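Local coordinates for protein inorganic polyphosphate/ATP-glucomannokinase (Arthrobacter sp., PDB 1WOQ) that phosphorylates glucose and probably mannose, drawing the phosphoryl group from inorganic polyphosphate or ATP, as a kinase of the ROK family, at residues D196-S199 and V200-R204; A63-S66 and A67-E70; K99-N103 and T104-A108; I85-G89 and V90-A94. One frame throughout, in Å; residues are numbered along the deposited sequence.

Interaction 1 (D196-S199 and V200-R204)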
ATOM      1  N   ASP A 196      -0.591  -5.368 -24.236  1.00 25.89           N
ATOM      2  CA  ASP A 196       0.721  -5.445 -24.872  1.00 25.99           C
ATOM      3  C   ASP A 196       1.416  -4.091 -24.908  1.00 24.62           C
ATOM      4  O   ASP A 196       2.628  -4.004 -24.701  1.00 23.20           O
ATOM      5  CB  ASP A 196       0.610  -6.001 -26.296  1.00 29.64           C
ATOM      6  CG  ASP A 196       0.148  -7.443 -26.324  1.00 32.10           C
ATOM      7  OD1 ASP A 196       0.549  -8.214 -25.427  1.00 31.97           O
ATOM      8  OD2 ASP A 196      -0.606  -7.808 -27.251  1.00 35.83           O
ATOM      9  N   GLU A 197       0.659  -3.032 -25.178  1.00 21.95           N
ATOM     10  CA  GLU A 197       1.246  -1.701 -25.216  1.00 21.55           C
ATOM     11  C   GLU A 197       1.673  -1.323 -23.801  1.00 20.54           C
ATOM     12  O   GLU A 197       2.701  -0.672 -23.600  1.00 19.90           O
ATOM     13  CB  GLU A 197       0.238  -0.690 -25.766  1.00 23.53           C
ATOM     14  CG  GLU A 197      -0.158  -0.973 -27.216  1.00 26.82           C
ATOM     15  CD  GLU A 197      -1.180   0.012 -27.751  1.00 29.35           C
ATOM     16  OE1 GLU A 197      -2.211   0.217 -27.082  1.00 25.89           O
ATOM     17  OE2 GLU A 197      -0.954   0.574 -28.845  1.00 31.64           O
ATOM     18  N   TYR A 198       0.880  -1.746 -22.821  1.00 19.31           N
ATOM     19  CA  TYR A 198       1.183  -1.475 -21.417  1.00 18.17           C
ATOM     20  C   TYR A 198       2.459  -2.227 -21.048  1.00 17.79           C
ATOM     21  O   TYR A 198       3.263  -1.747 -20.250  1.00 16.51           O
ATOM     22  CB  TYR A 198       0.022  -1.940 -20.528  1.00 18.75           C
ATOM     23  CG  TYR A 198       0.131  -1.531 -19.070  1.00 17.58           C
ATOM     24  CD1 TYR A 198       0.395  -0.208 -18.713  1.00 18.29           C
ATOM     25  CD2 TYR A 198      -0.066  -2.461 -18.049  1.00 17.43           C
ATOM     26  CE1 TYR A 198       0.462   0.181 -17.370  1.00 17.71           C
ATOM     27  CE2 TYR A 198      -0.007  -2.085 -16.703  1.00 15.57           C
ATOM     28  CZ  TYR A 198       0.258  -0.765 -16.372  1.00 16.58           C
ATOM     29  OH  TYR A 198       0.317  -0.390 -15.047  1.00 16.59           O
ATOM     30  N   SER A 199       2.643  -3.406 -21.639  1.00 17.80           N
ATOM     31  CA  SER A 199       3.831  -4.216 -21.376  1.00 18.99           C
ATOM     32  C   SER A 199       5.097  -3.481 -21.802  1.00 17.96           C
ATOM     33  O   SER A 199       6.152  -3.652 -21.193  1.00 16.37           O
ATOM     34  CB  SER A 199       3.747  -5.558 -22.111  1.00 20.84           C
ATOM     35  OG  SER A 199       2.729  -6.374 -21.564  1.00 24.30           O
ATOM     36  N   VAL A 200       4.996  -2.672 -22.855  1.00 17.46           N
ATOM     37  CA  VAL A 200       6.145  -1.906 -23.329  1.00 18.78           C
ATOM     38  C   VAL A 200       6.547  -0.908 -22.244  1.00 18.73           C
ATOM     39  O   VAL A 200       7.726  -0.770 -21.911  1.00 16.30           O
ATOM     40  CB  VAL A 200       5.813  -1.131 -24.628  1.00 20.20           C
ATOM     41  CG1 VAL A 200       6.946  -0.177 -24.974  1.00 20.32           C
ATOM     42  CG2 VAL A 200       5.591  -2.110 -25.774  1.00 22.34           C
ATOM     43  N   LEU A 201       5.554  -0.209 -21.702  1.00 17.17           N
ATOM     44  CA  LEU A 201       5.795   0.765 -20.646  1.00 17.98           C
ATOM     45  C   LEU A 201       6.382   0.100 -19.404  1.00 15.39           C
ATOM     46  O   LEU A 201       7.291   0.641 -18.772  1.00 15.25           O
ATOM     47  CB  LEU A 201       4.489   1.473 -20.275  1.00 19.35           C
ATOM     48  CG  LEU A 201       4.025   2.585 -21.217  1.00 21.48           C
ATOM     49  CD1 LEU A 201       2.615   3.010 -20.849  1.00 23.47           C
ATOM     50  CD2 LEU A 201       4.978   3.769 -21.114  1.00 23.20           C
ATOM     51  N   LEU A 202       5.865  -1.072 -19.049  1.00 15.57           N
ATOM     52  CA  LEU A 202       6.361  -1.774 -17.872  1.00 14.49           C
ATOM     53  C   LEU A 202       7.766  -2.319 -18.101  1.00 16.72           C
ATOM     54  O   LEU A 202       8.572  -2.353 -17.175  1.00 13.87           O
ATOM     55  CB  LEU A 202       5.410  -2.909 -17.477  1.00 14.83           C
ATOM     56  CG  LEU A 202       4.005  -2.463 -17.057  1.00 15.87           C
ATOM     57  CD1 LEU A 202       3.214  -3.676 -16.598  1.00 15.88           C
ATOM     58  CD2 LEU A 202       4.092  -1.437 -15.930  1.00 14.59           C
ATOM     59  N   GLN A 203       8.056  -2.748 -19.330  1.00 15.95           N
ATOM     60  CA  GLN A 203       9.390  -3.260 -19.653  1.00 15.63           C
ATOM     61  C   GLN A 203      10.386  -2.137 -19.392  1.00 15.15           C
ATOM     62  O   GLN A 203      11.450  -2.354 -18.811  1.00 15.78           O
ATOM     63  CB  GLN A 203       9.463  -3.675 -21.126  1.00 16.50           C
ATOM     64  CG  GLN A 203      10.869  -4.030 -21.639  1.00 18.97           C
ATOM     65  CD  GLN A 203      11.484  -5.223 -20.930  1.00 19.86           C
ATOM     66  OE1 GLN A 203      10.789  -6.171 -20.572  1.00 19.98           O
ATOM     67  NE2 GLN A 203      12.799  -5.189 -20.741  1.00 20.73           N
ATOM     68  N   ARG A 204      10.027  -0.936 -19.829  1.00 14.69           N
ATOM     69  CA  ARG A 204      10.877   0.233 -19.643  1.00 14.73           C
ATOM     70  C   ARG A 204      11.039   0.559 -18.165  1.00 13.96           C
ATOM     71  O   ARG A 204      12.157   0.782 -17.692  1.00 13.91           O
ATOM     72  CB  ARG A 204      10.284   1.448 -20.362  1.00 16.26           C
ATOM     73  CG  ARG A 204      11.144   2.706 -20.265  1.00 21.15           C
ATOM     74  CD  ARG A 204      12.495   2.485 -20.932  1.00 26.85           C
ATOM     75  NE  ARG A 204      13.614   2.615 -20.004  1.00 32.23           N
ATOM     76  CZ  ARG A 204      14.142   3.774 -19.617  1.00 31.75           C
ATOM     77  NH1 ARG A 204      13.660   4.919 -20.077  1.00 32.70           N
ATOM     78  NH2 ARG A 204      15.159   3.783 -18.767  1.00 31.72           N
TER
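Leu202 lies across the ring of Tyr198 one helical turn further on, an i to i+4 pair that illustrates how a helix can cover an aromatic residue with its own side chains. The methine CG of Leu202 sits over the ring centre, 4.1 Å from the centroid and only 12° off the normal, a CH-pi contact. The two methyls fork across the same ring: CD1 reaches 3.6 Å from Tyr198 CE2, while CD2 lies nearer the phenol end, 3.9 Å from CZ. Leu201 CD1 is a looser, oblique neighbour of the ring. Tyr198 can meet Leu202 in this way because its CG is anti to the backbone N (chi1 -172°).

Backbone bonds hold the turn. Leu202 N donates to Tyr198 O at 2.9 Å, and Gln203 N to Ser199 O at 2.8 Å. The bond from Leu201 N to Glu197 O is weak, and Val200 N meets both Asp196 O and, weakly, Glu197 O.

The second shell fixes the polar ends. Tyr198 OH is hydrogen-bonded to Ala183 O, Ser199 OG to Trp195 O and Asn234 ND2, and Gln203 OE1 to Arg236 N. A valine in place of Tyr198 would probably leave Leu202 without its aromatic platform and Ala183 O without this hydroxyl partner.

The pair belongs to helix 195-213. Tyr198 links it to the end of helix 179-183, Ser199 and Leu202 pack on Tyr231 in the loop between strands 217-221 and 241-243, and Arg204 forms a salt bridge to Asp175 in the turn between strands 173-174 and 177-178.

Interaction 2 (A63-S66 and A67-E70); sequences AELS and ARPE
Arg68 folds back from the loop onto Glu64 and Leu65 of helix 51-66, and can be followed atom by atom. Its CB lies 3.5 Å from Leu65 O, the carbonyl that also accepts from Arg68 N. Arg68 CG passes 3.5 Å from Glu64 O. From there the chain runs extended to NE (chi2 -172°, chi3 -180°), which carries the guanidinium alongside the Leu65 side chain. Arg68 NE donates to Glu64 OE2 at 3.2 Å and Arg68 NH2 to the same oxygen at 3.3 Å, a side-on salt bridge in which two nitrogens grip one atom. That oxygen lies almost in the guanidinium plane but is met on its anti side, and the carboxylate is turned 74° against the guanidinium. Arg68 CZ is covered on one face by Leu65 CD2, 3.8 Å away.

NH1 donates to Glu39 O on strand 35-44, where Phe41 also touches the side chains of Glu64, Leu65 and Arg68. Beside this grip, Ala67 N bonds to Glu64 O. A methionine at Arg68 would probably leave the Glu64 carboxylate without its mate and Glu39 O without this donor.

The chemistry thus combines charge and apolar cover: the carboxylate oxygen lies at the guanidinium edge while the leucine methyl lies on a face, so the two partners use different sides of the group, and the positive charge is likely to be partly balanced by Glu64 at the surface.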
ATOM      1  N   ALA A  63     -15.196   1.783  13.938  1.00 14.29           N
ATOM      2  CA  ALA A  63     -16.337   1.566  14.819  1.00 16.32           C
ATOM      3  C   ALA A  63     -17.003   0.232  14.501  1.00 15.67           C
ATOM      4  O   ALA A  63     -17.364  -0.520  15.403  1.00 17.01           O
ATOM      5  CB  ALA A  63     -17.341   2.702  14.673  1.00 16.00           C
ATOM      6  N   GLU A  64     -17.168  -0.052  13.213  1.00 15.00           N
ATOM      7  CA  GLU A  64     -17.788  -1.301  12.776  1.00 15.31           C
ATOM      8  C   GLU A  64     -16.989  -2.514  13.239  1.00 15.18           C
ATOM      9  O   GLU A  64     -17.543  -3.442  13.832  1.00 15.04           O
ATOM     10  CB  GLU A  64     -17.913  -1.313  11.247  1.00 15.46           C
ATOM     11  CG  GLU A  64     -18.178  -2.678  10.612  1.00 17.67           C
ATOM     12  CD  GLU A  64     -19.505  -3.299  11.014  1.00 19.76           C
ATOM     13  OE1 GLU A  64     -20.448  -2.555  11.353  1.00 20.82           O
ATOM     14  OE2 GLU A  64     -19.608  -4.541  10.970  1.00 20.85           O
ATOM     15  N   LEU A  65     -15.686  -2.503  12.970  1.00 14.33           N
ATOM     16  CA  LEU A  65     -14.819  -3.615  13.346  1.00 13.82           C
ATOM     17  C   LEU A  65     -14.696  -3.787  14.853  1.00 14.64           C
ATOM     18  O   LEU A  65     -14.644  -4.912  15.347  1.00 16.21           O
ATOM     19  CB  LEU A  65     -13.424  -3.427  12.732  1.00 13.60           C
ATOM     20  CG  LEU A  65     -13.385  -3.389  11.199  1.00 12.78           C
ATOM     21  CD1 LEU A  65     -11.972  -3.052  10.728  1.00 13.69           C
ATOM     22  CD2 LEU A  65     -13.833  -4.729  10.629  1.00 14.72           C
ATOM     23  N   SER A  66     -14.655  -2.676  15.582  1.00 14.84           N
ATOM     24  CA  SER A  66     -14.526  -2.725  17.035  1.00 16.93           C
ATOM     25  C   SER A  66     -15.764  -3.304  17.715  1.00 18.86           C
ATOM     26  O   SER A  66     -15.698  -3.745  18.864  1.00 19.55           O
ATOM     27  CB  SER A  66     -14.257  -1.324  17.592  1.00 17.45           C
ATOM     28  OG  SER A  66     -13.093  -0.756  17.020  1.00 22.29           O
ATOM     29  N   ALA A  67     -16.890  -3.308  17.009  1.00 19.44           N
ATOM     30  CA  ALA A  67     -18.134  -3.827  17.573  1.00 21.17           C
ATOM     31  C   ALA A  67     -18.285  -5.328  17.361  1.00 22.53           C
ATOM     32  O   ALA A  67     -19.195  -5.951  17.910  1.00 23.59           O
ATOM     33  CB  ALA A  67     -19.327  -3.095  16.966  1.00 19.98           C
ATOM     34  N   ARG A  68     -17.395  -5.913  16.571  1.00 21.62           N
ATOM     35  CA  ARG A  68     -17.469  -7.344  16.301  1.00 24.94           C
ATOM     36  C   ARG A  68     -16.926  -8.188  17.448  1.00 25.55           C
ATOM     37  O   ARG A  68     -16.022  -7.769  18.172  1.00 25.56           O
ATOM     38  CB  ARG A  68     -16.726  -7.670  15.007  1.00 24.05           C
ATOM     39  CG  ARG A  68     -17.301  -6.938  13.817  1.00 24.37           C
ATOM     40  CD  ARG A  68     -16.700  -7.416  12.524  1.00 25.43           C
ATOM     41  NE  ARG A  68     -17.256  -6.694  11.388  1.00 23.44           N
ATOM     42  CZ  ARG A  68     -16.872  -6.885  10.133  1.00 24.18           C
ATOM     43  NH1 ARG A  68     -15.931  -7.780   9.865  1.00 23.63           N
ATOM     44  NH2 ARG A  68     -17.424  -6.180   9.152  1.00 21.42           N
ATOM     45  N   PRO A  69     -17.478  -9.395  17.627  1.00 28.02           N
ATOM     46  CA  PRO A  69     -17.026 -10.278  18.705  1.00 28.00           C
ATOM     47  C   PRO A  69     -15.539 -10.618  18.642  1.00 28.18           C
ATOM     48  O   PRO A  69     -14.911 -10.861  19.673  1.00 27.94           O
ATOM     49  CB  PRO A  69     -17.927 -11.506  18.549  1.00 29.58           C
ATOM     50  CG  PRO A  69     -18.261 -11.511  17.088  1.00 31.43           C
ATOM     51  CD  PRO A  69     -18.512 -10.048  16.807  1.00 28.72           C
ATOM     52  N   GLU A  70     -14.974 -10.614  17.438  1.00 27.23           N
ATOM     53  CA  GLU A  70     -13.562 -10.928  17.267  1.00 27.00           C
ATOM     54  C   GLU A  70     -12.661  -9.692  17.356  1.00 25.66           C
ATOM     55  O   GLU A  70     -11.455  -9.775  17.125  1.00 24.70           O
ATOM     56  CB  GLU A  70     -13.337 -11.638  15.924  1.00 28.23           C
ATOM     57  CG  GLU A  70     -13.781 -10.845  14.701  1.00 32.73           C
ATOM     58  CD  GLU A  70     -15.204 -11.162  14.264  1.00 33.60           C
ATOM     59  OE1 GLU A  70     -16.101 -11.209  15.125  1.00 34.44           O
ATOM     60  OE2 GLU A  70     -15.425 -11.354  13.050  1.00 37.27           O
TER

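Interaction 3 (K99-N103 and T104-A108)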
ATOM      1  N   LYS A  99      -4.466  18.319  -1.674  1.00 22.23           N
ATOM      2  CA  LYS A  99      -3.237  18.924  -1.187  1.00 23.38           C
ATOM      3  C   LYS A  99      -3.296  19.444   0.249  1.00 21.49           C
ATOM      4  O   LYS A  99      -2.263  19.757   0.836  1.00 20.19           O
ATOM      5  CB  LYS A  99      -2.793  20.027  -2.148  1.00 26.72           C
ATOM      6  CG  LYS A  99      -2.517  19.490  -3.549  1.00 32.39           C
ATOM      7  CD  LYS A  99      -1.467  18.379  -3.509  1.00 33.63           C
ATOM      8  CE  LYS A  99      -1.367  17.642  -4.836  1.00 35.65           C
ATOM      9  NZ  LYS A  99      -2.604  16.862  -5.133  1.00 37.31           N
ATOM     10  N   SER A 100      -4.496  19.521   0.820  1.00 20.90           N
ATOM     11  CA  SER A 100      -4.634  19.981   2.198  1.00 21.63           C
ATOM     12  C   SER A 100      -4.003  18.952   3.134  1.00 21.38           C
ATOM     13  O   SER A 100      -3.798  19.214   4.316  1.00 21.21           O
ATOM     14  CB  SER A 100      -6.112  20.179   2.560  1.00 23.81           C
ATOM     15  OG  SER A 100      -6.834  18.961   2.482  1.00 26.59           O
ATOM     16  N   TRP A 101      -3.694  17.777   2.592  1.00 19.69           N
ATOM     17  CA  TRP A 101      -3.073  16.722   3.377  1.00 19.08           C
ATOM     18  C   TRP A 101      -1.622  17.054   3.694  1.00 19.38           C
ATOM     19  O   TRP A 101      -1.087  16.625   4.715  1.00 18.47           O
ATOM     20  CB  TRP A 101      -3.139  15.388   2.628  1.00 18.34           C
ATOM     21  CG  TRP A 101      -4.419  14.654   2.840  1.00 17.38           C
ATOM     22  CD1 TRP A 101      -5.413  14.455   1.929  1.00 17.36           C
ATOM     23  CD2 TRP A 101      -4.843  14.013   4.047  1.00 17.76           C
ATOM     24  NE1 TRP A 101      -6.432  13.723   2.495  1.00 18.57           N
ATOM     25  CE2 TRP A 101      -6.107  13.441   3.795  1.00 18.33           C
ATOM     26  CE3 TRP A 101      -4.275  13.869   5.321  1.00 18.40           C
ATOM     27  CZ2 TRP A 101      -6.817  12.730   4.770  1.00 19.30           C
ATOM     28  CZ3 TRP A 101      -4.981  13.162   6.291  1.00 18.67           C
ATOM     29  CH2 TRP A 101      -6.237  12.603   6.009  1.00 18.26           C
ATOM     30  N   LEU A 102      -0.987  17.828   2.817  1.00 18.83           N
ATOM     31  CA  LEU A 102       0.406  18.199   3.017  1.00 19.94           C
ATOM     32  C   LEU A 102       0.644  18.839   4.381  1.00 22.32           C
ATOM     33  O   LEU A 102      -0.078  19.755   4.787  1.00 21.70           O
ATOM     34  CB  LEU A 102       0.869  19.147   1.908  1.00 21.02           C
ATOM     35  CG  LEU A 102       0.929  18.541   0.503  1.00 20.52           C
ATOM     36  CD1 LEU A 102       1.384  19.598  -0.495  1.00 22.72           C
ATOM     37  CD2 LEU A 102       1.893  17.359   0.495  1.00 22.78           C
ATOM     38  N   ASN A 103       1.658  18.338   5.077  1.00 21.16           N
ATOM     39  CA  ASN A 103       2.043  18.824   6.400  1.00 24.31           C
ATOM     40  C   ASN A 103       1.007  18.546   7.489  1.00 22.83           C
ATOM     41  O   ASN A 103       1.057  19.127   8.572  1.00 24.24           O
ATOM     42  CB  ASN A 103       2.344  20.324   6.345  1.00 27.79           C
ATOM     43  CG  ASN A 103       3.598  20.689   7.112  1.00 33.55           C
ATOM     44  OD1 ASN A 103       3.970  21.862   7.195  1.00 38.77           O
ATOM     45  ND2 ASN A 103       4.262  19.684   7.675  1.00 33.75           N
ATOM     46  N   THR A 104       0.071  17.653   7.202  1.00 21.66           N
ATOM     47  CA  THR A 104      -0.951  17.292   8.175  1.00 20.85           C
ATOM     48  C   THR A 104      -0.447  16.177   9.087  1.00 20.13           C
ATOM     49  O   THR A 104       0.085  15.172   8.612  1.00 17.10           O
ATOM     50  CB  THR A 104      -2.243  16.804   7.479  1.00 21.81           C
ATOM     51  OG1 THR A 104      -2.883  17.907   6.831  1.00 24.44           O
ATOM     52  CG2 THR A 104      -3.206  16.184   8.494  1.00 22.30           C
ATOM     53  N   ASP A 105      -0.591  16.365  10.396  1.00 19.04           N
ATOM     54  CA  ASP A 105      -0.182  15.336  11.347  1.00 17.09           C
ATOM     55  C   ASP A 105      -1.351  14.356  11.348  1.00 17.04           C
ATOM     56  O   ASP A 105      -2.301  14.508  12.124  1.00 14.76           O
ATOM     57  CB  ASP A 105      -0.006  15.927  12.748  1.00 19.58           C
ATOM     58  CG  ASP A 105       0.612  14.942  13.727  1.00 21.86           C
ATOM     59  OD1 ASP A 105       0.421  13.713  13.561  1.00 19.96           O
ATOM     60  OD2 ASP A 105       1.281  15.400  14.680  1.00 23.30           O
ATOM     61  N   ILE A 106      -1.292  13.367  10.464  1.00 16.19           N
ATOM     62  CA  ILE A 106      -2.366  12.392  10.352  1.00 14.34           C
ATOM     63  C   ILE A 106      -2.481  11.475  11.573  1.00 15.31           C
ATOM     64  O   ILE A 106      -3.582  11.046  11.926  1.00 15.16           O
ATOM     65  CB  ILE A 106      -2.236  11.579   9.024  1.00 13.97           C
ATOM     66  CG1 ILE A 106      -3.462  10.680   8.838  1.00 14.36           C
ATOM     67  CG2 ILE A 106      -0.935  10.790   9.004  1.00 13.53           C
ATOM     68  CD1 ILE A 106      -3.551  10.054   7.440  1.00 14.34           C
ATOM     69  N   ASP A 107      -1.363  11.184  12.236  1.00 15.69           N
ATOM     70  CA  ASP A 107      -1.416  10.345  13.432  1.00 14.78           C
ATOM     71  C   ASP A 107      -2.246  11.052  14.497  1.00 15.37           C
ATOM     72  O   ASP A 107      -3.120  10.445  15.115  1.00 14.14           O
ATOM     73  CB  ASP A 107      -0.009  10.074  13.978  1.00 17.23           C
ATOM     74  CG  ASP A 107       0.675   8.918  13.277  1.00 20.27           C
ATOM     75  OD1 ASP A 107       0.212   8.529  12.183  1.00 20.25           O
ATOM     76  OD2 ASP A 107       1.677   8.401  13.815  1.00 20.30           O
ATOM     77  N   ALA A 108      -1.973  12.341  14.697  1.00 14.89           N
ATOM     78  CA  ALA A 108      -2.701  13.132  15.689  1.00 15.30           C
ATOM     79  C   ALA A 108      -4.167  13.256  15.287  1.00 15.25           C
ATOM     80  O   ALA A 108      -5.065  13.088  16.111  1.00 14.60           O
ATOM     81  CB  ALA A 108      -2.076  14.521  15.813  1.00 16.11           C
TER
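Trp101 and Thr104 are the ends of a type II beta turn that leads, by way of an N-cap, into helix 106-114. This is a compact example of a chain leaving a 3-10 segment and starting a helix within a few residues.

Among the polar contacts, Thr104 N closes the turn on Trp101 O at 2.9 Å. Thr104 OG1 lies 3.0 Å from Ser100 O, at best a weak bond. OG1 faces back to Ser100 O because it lies anti to the threonine's own carbonyl carbon (chi1 -70°).

The apolar contacts gather at the six-membered part of the indole. Ile106 CD1 packs 3.6 Å from Trp101 CZ3, and Thr104 CG2 approaches Trp101 CE3 at 4.1 Å; both methyls come at the ring obliquely. Outside the turn, the indole meets the ring of Phe82 at about 55° and touches Pro51 and Val54 of helix 51-66, while its NE1 donates to Ala49 O. The same tryptophan therefore joins the turn, the start of that helix and strand 78-82, and Ile106 continues the packing onto Val120.

The capping bond comes last in sequence. Asp105, also the centre of an inverse gamma turn, holds the first turn of the helix: its OD1 accepts from Ala108 N at 3.0 Å, nearly straight at 164°, with the donor above the carboxylate plane.

Interaction 4 (I85-G89 and V90-A94); sequences IIQHG and VVHSA
Gln87 and His92 stack on one side of a tight beta hairpin: the glutamine amide lies over the imidazole face with the planes 21° apart, NE2 offset toward the rim. Nearer the backbone, Gln87 CB meets His92 CE1 at 3.7 Å. The ring is also held by a residue two before it in the chain, since His92 ND1 donates to Val90 O at 3.0 Å from above the carbonyl plane. On the other face of the two-stranded sheet, Ile86 and Val91 form a non-hydrogen-bonded pair; their side chains cross at a slant, Ile86 CD1 lying 3.7 Å from Val91 CG2.

Ile85 turns its CG2 to His92 CB, nearly at a right angle to that side chain, and its CG1 to Ser93. Ser93 OG accepts from Ile85 N at 2.8 Å; it can do so because OG sits between its own backbone N and carbonyl carbon (chi1 72°).

Gln87 and Val90 are the hydrogen-bonded pair, closing a type I' turn with His88 and Gly89 at the corner. Beyond it, His92 N bonds to Ile85 O at 2.8 Å.

Chemically, Val90 O accepts from Gln87 N, which joins the strands, and from His92 ND1, which would limit rotation of the imidazole, while the Ser93 side chain, about 5 Å from the bound glucose, ties the hairpin's base beside the sugar pocket.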
ATOM      1  N   ILE A  85       4.254  10.100   1.517  1.00 14.46           N
ATOM      2  CA  ILE A  85       5.394   9.987   2.417  1.00 13.65           C
ATOM      3  C   ILE A  85       4.912  10.283   3.837  1.00 15.55           C
ATOM      4  O   ILE A  85       4.248  11.297   4.073  1.00 16.33           O
ATOM      5  CB  ILE A  85       6.496  11.013   2.056  1.00 13.19           C
ATOM      6  CG1 ILE A  85       7.035  10.732   0.652  1.00 14.29           C
ATOM      7  CG2 ILE A  85       7.618  10.962   3.085  1.00 14.71           C
ATOM      8  CD1 ILE A  85       7.958  11.835   0.122  1.00 11.81           C
ATOM      9  N   ILE A  86       5.237   9.398   4.775  1.00 14.11           N
ATOM     10  CA  ILE A  86       4.850   9.585   6.172  1.00 15.06           C
ATOM     11  C   ILE A  86       6.099   9.628   7.051  1.00 15.80           C
ATOM     12  O   ILE A  86       6.850   8.654   7.123  1.00 16.46           O
ATOM     13  CB  ILE A  86       3.949   8.432   6.682  1.00 16.25           C
ATOM     14  CG1 ILE A  86       2.681   8.317   5.825  1.00 15.05           C
ATOM     15  CG2 ILE A  86       3.595   8.662   8.154  1.00 16.33           C
ATOM     16  CD1 ILE A  86       1.787   9.544   5.830  1.00 16.88           C
ATOM     17  N   GLN A  87       6.320  10.760   7.713  1.00 17.18           N
ATOM     18  CA  GLN A  87       7.470  10.919   8.601  1.00 17.05           C
ATOM     19  C   GLN A  87       6.973  11.392   9.965  1.00 18.36           C
ATOM     20  O   GLN A  87       6.375  12.463  10.081  1.00 18.39           O
ATOM     21  CB  GLN A  87       8.459  11.941   8.028  1.00 19.45           C
ATOM     22  CG  GLN A  87       9.029  11.574   6.654  1.00 18.52           C
ATOM     23  CD  GLN A  87      10.078  12.572   6.159  1.00 24.31           C
ATOM     24  OE1 GLN A  87      10.556  12.478   5.029  1.00 24.53           O
ATOM     25  NE2 GLN A  87      10.441  13.525   7.010  1.00 23.84           N
ATOM     26  N   HIS A  88       7.218  10.585  10.990  1.00 20.05           N
ATOM     27  CA  HIS A  88       6.784  10.916  12.342  1.00 20.85           C
ATOM     28  C   HIS A  88       5.307  11.300  12.355  1.00 19.84           C
ATOM     29  O   HIS A  88       4.919  12.306  12.956  1.00 18.36           O
ATOM     30  CB  HIS A  88       7.626  12.065  12.906  1.00 24.44           C
ATOM     31  CG  HIS A  88       9.066  11.710  13.111  1.00 28.84           C
ATOM     32  ND1 HIS A  88      10.081  12.243  12.346  1.00 31.97           N
ATOM     33  CD2 HIS A  88       9.656  10.853  13.978  1.00 30.96           C
ATOM     34  CE1 HIS A  88      11.236  11.727  12.732  1.00 32.15           C
ATOM     35  NE2 HIS A  88      11.005  10.881  13.719  1.00 32.48           N
ATOM     36  N   GLY A  89       4.498  10.498  11.666  1.00 19.08           N
ATOM     37  CA  GLY A  89       3.061  10.724  11.611  1.00 17.76           C
ATOM     38  C   GLY A  89       2.567  11.901  10.788  1.00 17.34           C
ATOM     39  O   GLY A  89       1.376  12.213  10.813  1.00 16.78           O
ATOM     40  N   VAL A  90       3.464  12.546  10.049  1.00 16.47           N
ATOM     41  CA  VAL A  90       3.092  13.699   9.239  1.00 16.49           C
ATOM     42  C   VAL A  90       3.166  13.391   7.747  1.00 15.32           C
ATOM     43  O   VAL A  90       4.103  12.745   7.281  1.00 14.03           O
ATOM     44  CB  VAL A  90       4.002  14.906   9.570  1.00 16.86           C
ATOM     45  CG1 VAL A  90       3.638  16.102   8.698  1.00 16.71           C
ATOM     46  CG2 VAL A  90       3.851  15.266  11.046  1.00 17.96           C
ATOM     47  N   VAL A  91       2.166  13.850   7.001  1.00 16.38           N
ATOM     48  CA  VAL A  91       2.116  13.615   5.556  1.00 16.14           C
ATOM     49  C   VAL A  91       3.021  14.595   4.810  1.00 18.23           C
ATOM     50  O   VAL A  91       2.884  15.811   4.960  1.00 17.96           O
ATOM     51  CB  VAL A  91       0.667  13.755   5.030  1.00 17.27           C
ATOM     52  CG1 VAL A  91       0.641  13.622   3.511  1.00 14.85           C
ATOM     53  CG2 VAL A  91      -0.223  12.686   5.670  1.00 16.84           C
ATOM     54  N   HIS A  92       3.943  14.068   4.005  1.00 16.65           N
ATOM     55  CA  HIS A  92       4.859  14.924   3.260  1.00 18.37           C
ATOM     56  C   HIS A  92       4.685  14.909   1.741  1.00 18.42           C
ATOM     57  O   HIS A  92       5.461  15.536   1.016  1.00 19.26           O
ATOM     58  CB  HIS A  92       6.312  14.599   3.626  1.00 20.48           C
ATOM     59  CG  HIS A  92       6.716  15.093   4.980  1.00 23.93           C
ATOM     60  ND1 HIS A  92       6.297  14.494   6.148  1.00 27.98           N
ATOM     61  CD2 HIS A  92       7.464  16.158   5.354  1.00 28.52           C
ATOM     62  CE1 HIS A  92       6.769  15.167   7.182  1.00 27.06           C
ATOM     63  NE2 HIS A  92       7.480  16.182   6.728  1.00 28.12           N
ATOM     64  N   SER A  93       3.675  14.195   1.259  1.00 15.63           N
ATOM     65  CA  SER A  93       3.382  14.167  -0.171  1.00 17.36           C
ATOM     66  C   SER A  93       1.916  13.798  -0.333  1.00 17.55           C
ATOM     67  O   SER A  93       1.354  13.092   0.502  1.00 18.51           O
ATOM     68  CB  SER A  93       4.278  13.161  -0.914  1.00 17.16           C
ATOM     69  OG  SER A  93       3.925  11.820  -0.626  1.00 16.51           O
ATOM     70  N   ALA A  94       1.294  14.292  -1.398  1.00 17.18           N
ATOM     71  CA  ALA A  94      -0.117  14.015  -1.654  1.00 19.34           C
ATOM     72  C   ALA A  94      -0.330  14.005  -3.158  1.00 20.06           C
ATOM     73  O   ALA A  94      -1.143  14.761  -3.688  1.00 21.02           O
ATOM     74  CB  ALA A  94      -0.987  15.094  -1.004  1.00 20.25           C
TER

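How the interactions relate
From the N terminus the four contacts run strictly in series: interaction 2, then 4, then 3, then 1, none nesting within or crossing another. Interaction 2 turns the chain out of helix 51-66 against strand 35-44. Interaction 4 closes a hairpin, and interaction 3 leads from the following loop into helix 106-114. These two touch, with centres about 7 Å apart: Asn103 N and Thr104 O probably bond to Val91 O and N, so the turn runs beside the hairpin strand. Interaction 1 stands apart within helix 195-213, its centre about 43 Å from that of interaction 2, on the opposite side of the chain's centre.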